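PDB 2YZD: uricase from Arthrobacter globiformis, which catalyses the oxidation of uric acid by molecular oxygen to 5-hydroxyisourate, which is processed further to (S)-allantoin. Local coordinates for residues Gly106-Gln111 with Ala135-Ser140; Glu162-Pro167 with Glu176-Ile181; Arg180-Asp185 with Leu247-His252. One frame throughout, in Å; residues are numbered along the deposited sequence.

Contact 1 of 3, residues Gly106-Gln111 with Ala135-Ser140; sequences GRWAAQ and AVLEIS
Gly106 and Ile139 exchange two backbone hydrogen bonds at one end of an antiparallel strand pair whose segment axes run at 172°, part of the long sheet of the uricase (tunnelling) fold. The backbone angles of Gly106 already call for glycine, and a CB would also run into Trp108 CH2. At Arg107 the side chain starts with CG anti to the backbone N (chi1 -175°) and runs extended, which carries the guanidinium over its neighbours on the next strand. Val136 CG1 lies under the centre of one face, 3.5 Å from Arg107 CZ, while at the edge Arg107 NH1 forms a salt bridge to Glu138 OE1 at 3.1 Å. The carboxylate is turned 68° from the guanidinium plane, and its other oxygen pairs with Arg49. A leucine in place of Arg107 would probably leave Glu138 OE1 without this charged partner and Val136 CG1 without its flat cover. Trp108 points to the other face of the sheet: its CE3 runs beside Leu137 CD2 at 4.1 Å, its CZ3 reaches Ile139 CG1 at 4.0 Å, and Leu137 also touches helix 85-99. The Trp108 O accepts Leu137 N at 2.7 Å. Ala109 CB returns to the Arg107 face and meets Val136 CG2 at 3.7 Å. At Ala110, N donates to Ala135 O at 2.8 Å, and Ala135 N donates back to Ala110 O at 3.0 Å.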
loop_
_atom_site.group_PDB
_atom_site.type_symbol
_atom_site.label_atom_id
_atom_site.label_comp_id
_atom_site.label_asym_id
_atom_site.label_seq_id
_atom_site.Cartn_x
_atom_site.Cartn_y
_atom_site.Cartn_z
ATOM N N GLY A 106 -7.574 2.515 -29.370
ATOM C CA GLY A 106 -7.494 2.795 -27.953
ATOM C C GLY A 106 -7.154 1.578 -27.129
ATOM O O GLY A 106 -6.839 0.516 -27.662
ATOM N N ARG A 107 -7.209 1.748 -25.815
ATOM C CA ARG A 107 -6.917 0.680 -24.880
ATOM C C ARG A 107 -7.904 0.760 -23.725
ATOM O O ARG A 107 -7.971 1.763 -23.018
ATOM C CB ARG A 107 -5.486 0.820 -24.362
ATOM C CG ARG A 107 -5.038 -0.305 -23.461
ATOM C CD ARG A 107 -3.650 -0.029 -22.923
ATOM N NE ARG A 107 -3.265 -1.010 -21.915
ATOM C CZ ARG A 107 -2.723 -2.196 -22.175
ATOM N NH1 ARG A 107 -2.482 -2.572 -23.427
ATOM N NH2 ARG A 107 -2.440 -3.020 -21.171
ATOM N N TRP A 108 -8.691 -0.294 -23.556
ATOM C CA TRP A 108 -9.673 -0.369 -22.484
ATOM C C TRP A 108 -9.310 -1.576 -21.635
ATOM O O TRP A 108 -9.073 -2.663 -22.162
ATOM C CB TRP A 108 -11.073 -0.521 -23.067
ATOM C CG TRP A 108 -11.487 0.664 -23.873
ATOM C CD1 TRP A 108 -12.169 1.759 -23.431
ATOM C CD2 TRP A 108 -11.179 0.913 -25.250
ATOM N NE1 TRP A 108 -12.306 2.678 -24.444
ATOM C CE2 TRP A 108 -11.704 2.185 -25.572
ATOM C CE3 TRP A 108 -10.505 0.186 -26.243
ATOM C CZ2 TRP A 108 -11.578 2.749 -26.847
ATOM C CZ3 TRP A 108 -10.377 0.743 -27.510
ATOM C CH2 TRP A 108 -10.913 2.016 -27.800
ATOM N N ALA A 109 -9.238 -1.379 -20.324
ATOM C CA ALA A 109 -8.881 -2.460 -19.417
ATOM C C ALA A 109 -9.794 -2.491 -18.202
ATOM O O ALA A 109 -10.504 -1.528 -17.914
ATOM C CB ALA A 109 -7.431 -2.312 -18.979
ATOM N N ALA A 110 -9.768 -3.608 -17.488
ATOM C CA ALA A 110 -10.598 -3.760 -16.312
ATOM C C ALA A 110 -10.092 -4.846 -15.386
ATOM O O ALA A 110 -9.434 -5.800 -15.811
ATOM C CB ALA A 110 -12.028 -4.081 -16.721
ATOM N N GLN A 111 -10.381 -4.658 -14.104
ATOM C CA GLN A 111 -10.061 -5.630 -13.079
ATOM C C GLN A 111 -11.461 -6.045 -12.647
ATOM O O GLN A 111 -12.329 -5.195 -12.469
ATOM C CB GLN A 111 -9.335 -4.989 -11.896
ATOM C CG GLN A 111 -7.923 -4.515 -12.185
ATOM C CD GLN A 111 -7.290 -3.844 -10.979
ATOM O OE1 GLN A 111 -6.241 -4.270 -10.500
ATOM N NE2 GLN A 111 -7.928 -2.793 -10.481
ATOM N N ALA A 135 -8.790 -7.908 -17.778
ATOM C CA ALA A 135 -9.136 -7.927 -19.188
ATOM C C ALA A 135 -8.599 -6.653 -19.816
ATOM O O ALA A 135 -8.684 -5.576 -19.218
ATOM C CB ALA A 135 -10.643 -8.001 -19.356
ATOM N N VAL A 136 -8.025 -6.784 -21.007
ATOM C CA VAL A 136 -7.495 -5.637 -21.724
ATOM C C VAL A 136 -7.818 -5.767 -23.206
ATOM O O VAL A 136 -7.542 -6.792 -23.831
ATOM C CB VAL A 136 -5.968 -5.504 -21.556
ATOM C CG1 VAL A 136 -5.449 -4.326 -22.393
ATOM C CG2 VAL A 136 -5.625 -5.287 -20.093
ATOM N N LEU A 137 -8.421 -4.717 -23.751
ATOM C CA LEU A 137 -8.786 -4.667 -25.154
ATOM C C LEU A 137 -8.009 -3.548 -25.809
ATOM O O LEU A 137 -7.905 -2.453 -25.264
ATOM C CB LEU A 137 -10.281 -4.383 -25.321
ATOM C CG LEU A 137 -10.722 -3.988 -26.738
ATOM C CD1 LEU A 137 -10.536 -5.162 -27.695
ATOM C CD2 LEU A 137 -12.172 -3.554 -26.719
ATOM N N GLU A 138 -7.442 -3.829 -26.970
ATOM C CA GLU A 138 -6.723 -2.810 -27.698
ATOM C C GLU A 138 -7.220 -2.881 -29.128
ATOM O O GLU A 138 -7.141 -3.930 -29.778
ATOM C CB GLU A 138 -5.208 -3.037 -27.631
ATOM C CG GLU A 138 -4.415 -1.854 -28.174
ATOM C CD GLU A 138 -2.971 -1.798 -27.674
ATOM O OE1 GLU A 138 -2.753 -1.733 -26.441
ATOM O OE2 GLU A 138 -2.053 -1.806 -28.524
ATOM N N ILE A 139 -7.777 -1.776 -29.608
ATOM C CA ILE A 139 -8.276 -1.732 -30.969
ATOM C C ILE A 139 -7.323 -0.910 -31.816
ATOM O O ILE A 139 -6.934 0.202 -31.443
ATOM C CB ILE A 139 -9.685 -1.102 -31.056
ATOM C CG1 ILE A 139 -10.705 -1.996 -30.351
ATOM C CG2 ILE A 139 -10.084 -0.914 -32.520
ATOM C CD1 ILE A 139 -12.145 -1.493 -30.464
ATOM N N SER A 140 -6.931 -1.479 -32.946
ATOM C CA SER A 140 -6.038 -0.807 -33.869
ATOM C C SER A 140 -6.697 -0.953 -35.231
ATOM O O SER A 140 -6.495 -1.951 -35.926
ATOM C CB SER A 140 -4.667 -1.472 -33.868
ATOM O OG SER A 140 -3.719 -0.635 -34.507
#

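Contact 2 of 3, residues Glu162-Pro167 with Glu176-Ile181; sequences EFHGFP and ETTDRI. With AZA (8-azaxanthine), chain I.
Phe163 and Thr177 form a single antiparallel hydrogen-bonded bridge between two loop segments, Phe163 N to Thr177 O at 3.0 Å and Thr177 N to Phe163 O at 3.2 Å, both donors standing well above the carbonyl planes. A chi1 of -174° sends the Phe163 ring away from this bridge into the urate site. There one face of it lies against 8-azaxanthine, nearly parallel, with Phe163 CZ 3.4 Å from ligand C5. The Arg180 guanidinium is only 8° from the plane of that ring but sits beside it, its face over Phe163 CB, which is 3.5 Å from Arg180 NH1. From its edge Arg180 NH2 donates to ligand O2 at 3.0 Å in an almost straight bond (171°). A water accepts from the same NH2 and donates to Glu162 O, tying the arginine to the opposite segment, while Ser161 bonds NE; these fix the rotation of the group. Glu176 OE2 takes Gly165 N at 2.7 Å, met nearly end-on to its C-O bond, and His164 NE2 bonds Glu162 OE1, whose second oxygen goes to His218. Leu222 N and Gln223 OE1 of the same chain and Thr67 N of a neighbouring subunit also bond the ligand. Phe163 supplies a flat apolar surface against the ligand and Arg180 a polar edge, whose charge probably polarises the O2 carbonyl and would favour an anionic urate.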
loop_
_atom_site.group_PDB
_atom_site.type_symbol
_atom_site.label_atom_id
_atom_site.label_comp_id
_atom_site.label_asym_id
_atom_site.label_seq_id
_atom_site.Cartn_x
_atom_site.Cartn_y
_atom_site.Cartn_z
ATOM N N GLU A 162 12.562 -28.940 -5.972
ATOM C CA GLU A 162 13.996 -28.946 -5.734
ATOM C C GLU A 162 14.715 -28.004 -6.685
ATOM O O GLU A 162 14.136 -27.528 -7.667
ATOM C CB GLU A 162 14.571 -30.370 -5.815
ATOM C CG GLU A 162 14.072 -31.253 -6.931
ATOM C CD GLU A 162 14.546 -32.701 -6.771
ATOM O OE1 GLU A 162 15.776 -32.930 -6.722
ATOM O OE2 GLU A 162 13.688 -33.608 -6.699
ATOM N N PHE A 163 15.965 -27.695 -6.364
ATOM C CA PHE A 163 16.749 -26.796 -7.194
ATOM C C PHE A 163 18.227 -27.096 -7.037
ATOM O O PHE A 163 18.850 -26.752 -6.025
ATOM C CB PHE A 163 16.478 -25.334 -6.826
ATOM C CG PHE A 163 17.151 -24.353 -7.741
ATOM C CD1 PHE A 163 16.801 -24.287 -9.085
ATOM C CD2 PHE A 163 18.160 -23.519 -7.269
ATOM C CE1 PHE A 163 17.445 -23.407 -9.950
ATOM C CE2 PHE A 163 18.810 -22.637 -8.124
ATOM C CZ PHE A 163 18.450 -22.584 -9.469
ATOM N N HIS A 164 18.782 -27.745 -8.052
ATOM C CA HIS A 164 20.181 -28.121 -8.044
ATOM C C HIS A 164 20.712 -28.159 -9.472
ATOM O O HIS A 164 19.970 -27.914 -10.426
ATOM C CB HIS A 164 20.326 -29.484 -7.364
ATOM C CG HIS A 164 19.307 -30.483 -7.807
ATOM N ND1 HIS A 164 19.341 -31.079 -9.048
ATOM C CD2 HIS A 164 18.199 -30.963 -7.190
ATOM C CE1 HIS A 164 18.301 -31.883 -9.180
ATOM N NE2 HIS A 164 17.592 -31.830 -8.066
ATOM N N GLY A 165 22.000 -28.451 -9.613
ATOM C CA GLY A 165 22.606 -28.505 -10.930
ATOM C C GLY A 165 22.915 -27.138 -11.524
ATOM O O GLY A 165 23.223 -27.041 -12.705
ATOM N N PHE A 166 22.825 -26.080 -10.725
ATOM C CA PHE A 166 23.124 -24.749 -11.234
ATOM C C PHE A 166 24.625 -24.480 -11.139
ATOM O O PHE A 166 25.324 -25.119 -10.368
ATOM C CB PHE A 166 22.346 -23.670 -10.458
ATOM C CG PHE A 166 22.471 -23.774 -8.957
ATOM C CD1 PHE A 166 21.560 -24.532 -8.221
ATOM C CD2 PHE A 166 23.494 -23.113 -8.278
ATOM C CE1 PHE A 166 21.663 -24.631 -6.831
ATOM C CE2 PHE A 166 23.609 -23.205 -6.881
ATOM C CZ PHE A 166 22.689 -23.965 -6.161
ATOM N N PRO A 167 25.137 -23.531 -11.937
ATOM C CA PRO A 167 26.557 -23.172 -11.944
ATOM C C PRO A 167 26.973 -22.524 -10.628
ATOM O O PRO A 167 26.199 -21.778 -10.032
ATOM C CB PRO A 167 26.663 -22.165 -13.088
ATOM C CG PRO A 167 25.447 -22.399 -13.907
ATOM C CD PRO A 167 24.392 -22.713 -12.906
ATOM N N GLU A 176 22.749 -26.656 -3.089
ATOM C CA GLU A 176 21.833 -27.485 -3.865
ATOM C C GLU A 176 20.822 -28.077 -2.908
ATOM O O GLU A 176 21.137 -28.326 -1.749
ATOM C CB GLU A 176 22.580 -28.619 -4.579
ATOM C CG GLU A 176 23.589 -28.142 -5.616
ATOM C CD GLU A 176 24.075 -29.259 -6.519
ATOM O OE1 GLU A 176 24.882 -30.101 -6.064
ATOM O OE2 GLU A 176 23.639 -29.297 -7.689
ATOM N N THR A 177 19.603 -28.304 -3.383
ATOM C CA THR A 177 18.588 -28.868 -2.517
ATOM C C THR A 177 17.611 -29.761 -3.275
ATOM O O THR A 177 17.383 -29.571 -4.465
ATOM C CB THR A 177 17.819 -27.743 -1.790
ATOM O OG1 THR A 177 17.087 -28.301 -0.697
ATOM C CG2 THR A 177 16.860 -27.034 -2.742
ATOM N N THR A 178 17.056 -30.756 -2.586
ATOM C CA THR A 178 16.097 -31.646 -3.218
ATOM C C THR A 178 14.749 -31.552 -2.517
ATOM O O THR A 178 13.838 -32.324 -2.809
ATOM C CB THR A 178 16.569 -33.122 -3.222
ATOM O OG1 THR A 178 16.805 -33.570 -1.884
ATOM C CG2 THR A 178 17.837 -33.265 -4.043
ATOM N N ASP A 179 14.627 -30.604 -1.592
ATOM C CA ASP A 179 13.369 -30.406 -0.882
ATOM C C ASP A 179 13.306 -29.011 -0.285
ATOM O O ASP A 179 14.027 -28.687 0.655
ATOM C CB ASP A 179 13.183 -31.461 0.223
ATOM C CG ASP A 179 11.761 -31.462 0.803
ATOM O OD1 ASP A 179 10.921 -30.663 0.339
ATOM O OD2 ASP A 179 11.480 -32.264 1.721
ATOM N N ARG A 180 12.432 -28.183 -0.845
ATOM C CA ARG A 180 12.260 -26.816 -0.377
ATOM C C ARG A 180 10.812 -26.395 -0.643
ATOM O O ARG A 180 10.059 -27.106 -1.314
ATOM C CB ARG A 180 13.196 -25.877 -1.150
ATOM C CG ARG A 180 12.818 -25.770 -2.624
ATOM C CD ARG A 180 13.624 -24.748 -3.426
ATOM N NE ARG A 180 13.092 -24.654 -4.787
ATOM C CZ ARG A 180 13.478 -23.769 -5.702
ATOM N NH1 ARG A 180 14.424 -22.867 -5.427
ATOM N NH2 ARG A 180 12.909 -23.787 -6.904
ATOM N N ILE A 181 10.432 -25.237 -0.116
ATOM C CA ILE A 181 9.102 -24.695 -0.352
ATOM C C ILE A 181 9.175 -23.856 -1.629
ATOM O O ILE A 181 10.157 -23.153 -1.866
ATOM C CB ILE A 181 8.639 -23.783 0.814
ATOM C CG1 ILE A 181 8.057 -24.633 1.950
ATOM C CG2 ILE A 181 7.619 -22.769 0.319
ATOM C CD1 ILE A 181 7.571 -23.819 3.133
HETATM N N1 AZA I . 15.086 -20.607 -10.174
HETATM C C2 AZA I . 14.558 -21.273 -9.072
HETATM O O2 AZA I . 13.569 -21.976 -9.169
HETATM N N3 AZA I . 15.189 -21.116 -7.842
HETATM C C4 AZA I . 16.291 -20.333 -7.739
HETATM C C5 AZA I . 16.831 -19.664 -8.828
HETATM C C6 AZA I . 16.219 -19.777 -10.161
HETATM O O6 AZA I . 16.598 -19.238 -11.195
HETATM N N7 AZA I . 17.904 -18.986 -8.413
HETATM N N8 AZA I . 17.969 -19.268 -7.100
HETATM N N9 AZA I . 16.999 -20.091 -6.644
HETATM O O HOH W 1 11.626 -26.031 -7.818
#

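Contact 3 of 3, residues Arg180-Asp185 with Leu247-His252. With AZA (8-azaxanthine), chain I.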
loop_
_atom_site.group_PDB
_atom_site.type_symbol
_atom_site.label_atom_id
_atom_site.label_comp_id
_atom_site.label_asym_id
_atom_site.label_seq_id
_atom_site.Cartn_x
_atom_site.Cartn_y
_atom_site.Cartn_z
ATOM N N ARG A 180 12.432 -28.183 -0.845
ATOM C CA ARG A 180 12.260 -26.816 -0.377
ATOM C C ARG A 180 10.812 -26.395 -0.643
ATOM O O ARG A 180 10.059 -27.106 -1.314
ATOM C CB ARG A 180 13.196 -25.877 -1.150
ATOM C CG ARG A 180 12.818 -25.770 -2.624
ATOM C CD ARG A 180 13.624 -24.748 -3.426
ATOM N NE ARG A 180 13.092 -24.654 -4.787
ATOM C CZ ARG A 180 13.478 -23.769 -5.702
ATOM N NH1 ARG A 180 14.424 -22.867 -5.427
ATOM N NH2 ARG A 180 12.909 -23.787 -6.904
ATOM N N ILE A 181 10.432 -25.237 -0.116
ATOM C CA ILE A 181 9.102 -24.695 -0.352
ATOM C C ILE A 181 9.175 -23.856 -1.629
ATOM O O ILE A 181 10.157 -23.153 -1.866
ATOM C CB ILE A 181 8.639 -23.783 0.814
ATOM C CG1 ILE A 181 8.057 -24.633 1.950
ATOM C CG2 ILE A 181 7.619 -22.769 0.319
ATOM C CD1 ILE A 181 7.571 -23.819 3.133
ATOM N N LEU A 182 8.148 -23.952 -2.459
ATOM C CA LEU A 182 8.076 -23.171 -3.687
ATOM C C LEU A 182 6.810 -22.340 -3.567
ATOM O O LEU A 182 5.701 -22.881 -3.589
ATOM C CB LEU A 182 7.982 -24.084 -4.910
ATOM C CG LEU A 182 7.897 -23.341 -6.247
ATOM C CD1 LEU A 182 9.167 -22.509 -6.431
ATOM C CD2 LEU A 182 7.728 -24.336 -7.396
ATOM N N ALA A 183 6.975 -21.028 -3.419
ATOM C CA ALA A 183 5.839 -20.126 -3.273
ATOM C C ALA A 183 5.922 -18.967 -4.269
ATOM O O ALA A 183 6.995 -18.409 -4.498
ATOM C CB ALA A 183 5.783 -19.598 -1.836
ATOM N N THR A 184 4.786 -18.612 -4.860
ATOM C CA THR A 184 4.744 -17.529 -5.839
ATOM C C THR A 184 3.366 -16.886 -5.918
ATOM O O THR A 184 2.408 -17.390 -5.337
ATOM C CB THR A 184 5.101 -18.042 -7.248
ATOM O OG1 THR A 184 5.216 -16.932 -8.144
ATOM C CG2 THR A 184 4.019 -18.993 -7.763
ATOM N N ASP A 185 3.290 -15.754 -6.611
ATOM C CA ASP A 185 2.026 -15.051 -6.837
ATOM C C ASP A 185 1.742 -15.276 -8.321
ATOM O O ASP A 185 2.425 -14.710 -9.175
ATOM C CB ASP A 185 2.143 -13.538 -6.608
ATOM C CG ASP A 185 2.403 -13.164 -5.158
ATOM O OD1 ASP A 185 1.845 -13.813 -4.246
ATOM O OD2 ASP A 185 3.154 -12.190 -4.936
ATOM N N LEU A 247 6.360 -14.738 -12.419
ATOM C CA LEU A 247 6.281 -15.457 -11.159
ATOM C C LEU A 247 7.385 -15.154 -10.162
ATOM O O LEU A 247 8.545 -15.495 -10.388
ATOM C CB LEU A 247 6.263 -16.968 -11.442
ATOM C CG LEU A 247 5.211 -17.432 -12.453
ATOM C CD1 LEU A 247 5.347 -18.920 -12.688
ATOM C CD2 LEU A 247 3.813 -17.093 -11.926
ATOM N N PRO A 248 7.041 -14.497 -9.046
ATOM C CA PRO A 248 8.072 -14.198 -8.046
ATOM C C PRO A 248 8.332 -15.441 -7.190
ATOM O O PRO A 248 7.398 -16.151 -6.820
ATOM C CB PRO A 248 7.446 -13.064 -7.234
ATOM C CG PRO A 248 5.978 -13.404 -7.283
ATOM C CD PRO A 248 5.785 -13.787 -8.741
ATOM N N ASN A 249 9.597 -15.719 -6.903
ATOM C CA ASN A 249 9.957 -16.855 -6.060
ATOM C C ASN A 249 10.004 -16.280 -4.636
ATOM O O ASN A 249 11.004 -15.682 -4.239
ATOM C CB ASN A 249 11.335 -17.397 -6.459
ATOM C CG ASN A 249 11.634 -18.769 -5.847
ATOM O OD1 ASN A 249 10.805 -19.351 -5.149
ATOM N ND2 ASN A 249 12.825 -19.286 -6.115
ATOM N N LYS A 250 8.912 -16.440 -3.889
ATOM C CA LYS A 250 8.821 -15.912 -2.527
ATOM C C LYS A 250 9.520 -16.818 -1.535
ATOM O O LYS A 250 8.972 -17.817 -1.061
ATOM C CB LYS A 250 7.360 -15.704 -2.148
ATOM C CG LYS A 250 6.712 -14.613 -2.984
ATOM C CD LYS A 250 5.217 -14.526 -2.758
ATOM C CE LYS A 250 4.560 -15.824 -3.166
ATOM N NZ LYS A 250 3.081 -15.721 -3.200
ATOM N N HIS A 251 10.747 -16.432 -1.225
ATOM C CA HIS A 251 11.606 -17.191 -0.349
ATOM C C HIS A 251 11.123 -17.451 1.065
ATOM O O HIS A 251 10.762 -16.544 1.814
ATOM C CB HIS A 251 12.994 -16.545 -0.341
ATOM C CG HIS A 251 13.592 -16.413 -1.711
ATOM N ND1 HIS A 251 14.209 -15.261 -2.150
ATOM C CD2 HIS A 251 13.619 -17.275 -2.757
ATOM C CE1 HIS A 251 14.583 -15.416 -3.409
ATOM N NE2 HIS A 251 14.237 -16.630 -3.801
ATOM N N HIS A 252 11.101 -18.734 1.394
ATOM C CA HIS A 252 10.728 -19.214 2.708
ATOM C C HIS A 252 11.989 -19.930 3.137
ATOM O O HIS A 252 12.277 -21.034 2.677
ATOM C CB HIS A 252 9.554 -20.191 2.621
ATOM C CG HIS A 252 8.229 -19.520 2.448
ATOM N ND1 HIS A 252 7.939 -18.713 1.368
ATOM C CD2 HIS A 252 7.126 -19.504 3.236
ATOM C CE1 HIS A 252 6.716 -18.228 1.499
ATOM N NE2 HIS A 252 6.201 -18.693 2.623
HETATM N N1 AZA I . 15.086 -20.607 -10.174
HETATM C C2 AZA I . 14.558 -21.273 -9.072
HETATM O O2 AZA I . 13.569 -21.976 -9.169
HETATM N N3 AZA I . 15.189 -21.116 -7.842
HETATM C C4 AZA I . 16.291 -20.333 -7.739
HETATM C C5 AZA I . 16.831 -19.664 -8.828
HETATM C C6 AZA I . 16.219 -19.777 -10.161
HETATM O O6 AZA I . 16.598 -19.238 -11.195
HETATM N N7 AZA I . 17.904 -18.986 -8.413
HETATM N N8 AZA I . 17.969 -19.268 -7.100
HETATM N N9 AZA I . 16.999 -20.091 -6.644
HETATM O O HOH W 2 12.124 -23.193 1.068
HETATM O O HOH W 3 11.065 -20.959 -0.669
HETATM O O HOH W 4 11.845 -21.649 -3.776
HETATM O O HOH W 5 9.441 -19.867 -2.812
#
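Ala183 O receives Lys250 N at 2.8 Å where two antiparallel strands of the tunnelling-fold sheet splay apart, the N-to-C directions of the short strand segments 141° apart. The close end lies around Thr184. A chi1 of -173° lets its OG1 donate to Pro248 O at 2.7 Å and rest against the proline ring, 3.3 Å from Pro248 CD. NZ of Lys250 reaches Asp185 OD1 and Thr184 O, though its exact place is doubtful. Asp185 OD1 has a second partner in Thr154. Toward Ile181 and His252 no direct backbone bond joins the segments, and waters bridge them: one accepts from Ala183 N beside Asn249 OD1 and Lys250 O, and another links Ile181 N to His252 O. Ile181 CG2 lies over a face of the His252 ring, 3.9 Å from His252 CG, and Ala183 CB reaches His252 CE1; His252 ND1 bonds Lys250 O in the ring plane. Val30 and Val28 of a third subunit pack on Ile181 and His252. Asn249 turns to the ligand, its ND2 3.5 Å from azaxanthine N3. A third water donates to Ile181 O at 2.7 Å and accepts from His252 N at 3.0 Å.

How the contacts relate
Contact 3 begins on the stretch where contact 2 ends, the two sharing Arg180 and Ile181, their centres about 13 Å apart. Both touch the same 8-azaxanthine: contact 2 brings Phe163, contact 3 brings Asn249, and Arg180 belongs to both. Contact 1 lies across the chain's centre, with its centre about 40 Å from that of contact 2 and about 30 Å from that of contact 3, although it reaches the same sheet as contact 3. The Trp108 side chain is about 9 Å from that of Lys22 of the same chain and about 13 Å from a bound 8-azaxanthine. His251 of contact 3 packs on Lys22 of a neighbouring subunit, consistent with an active site assembled between subunits.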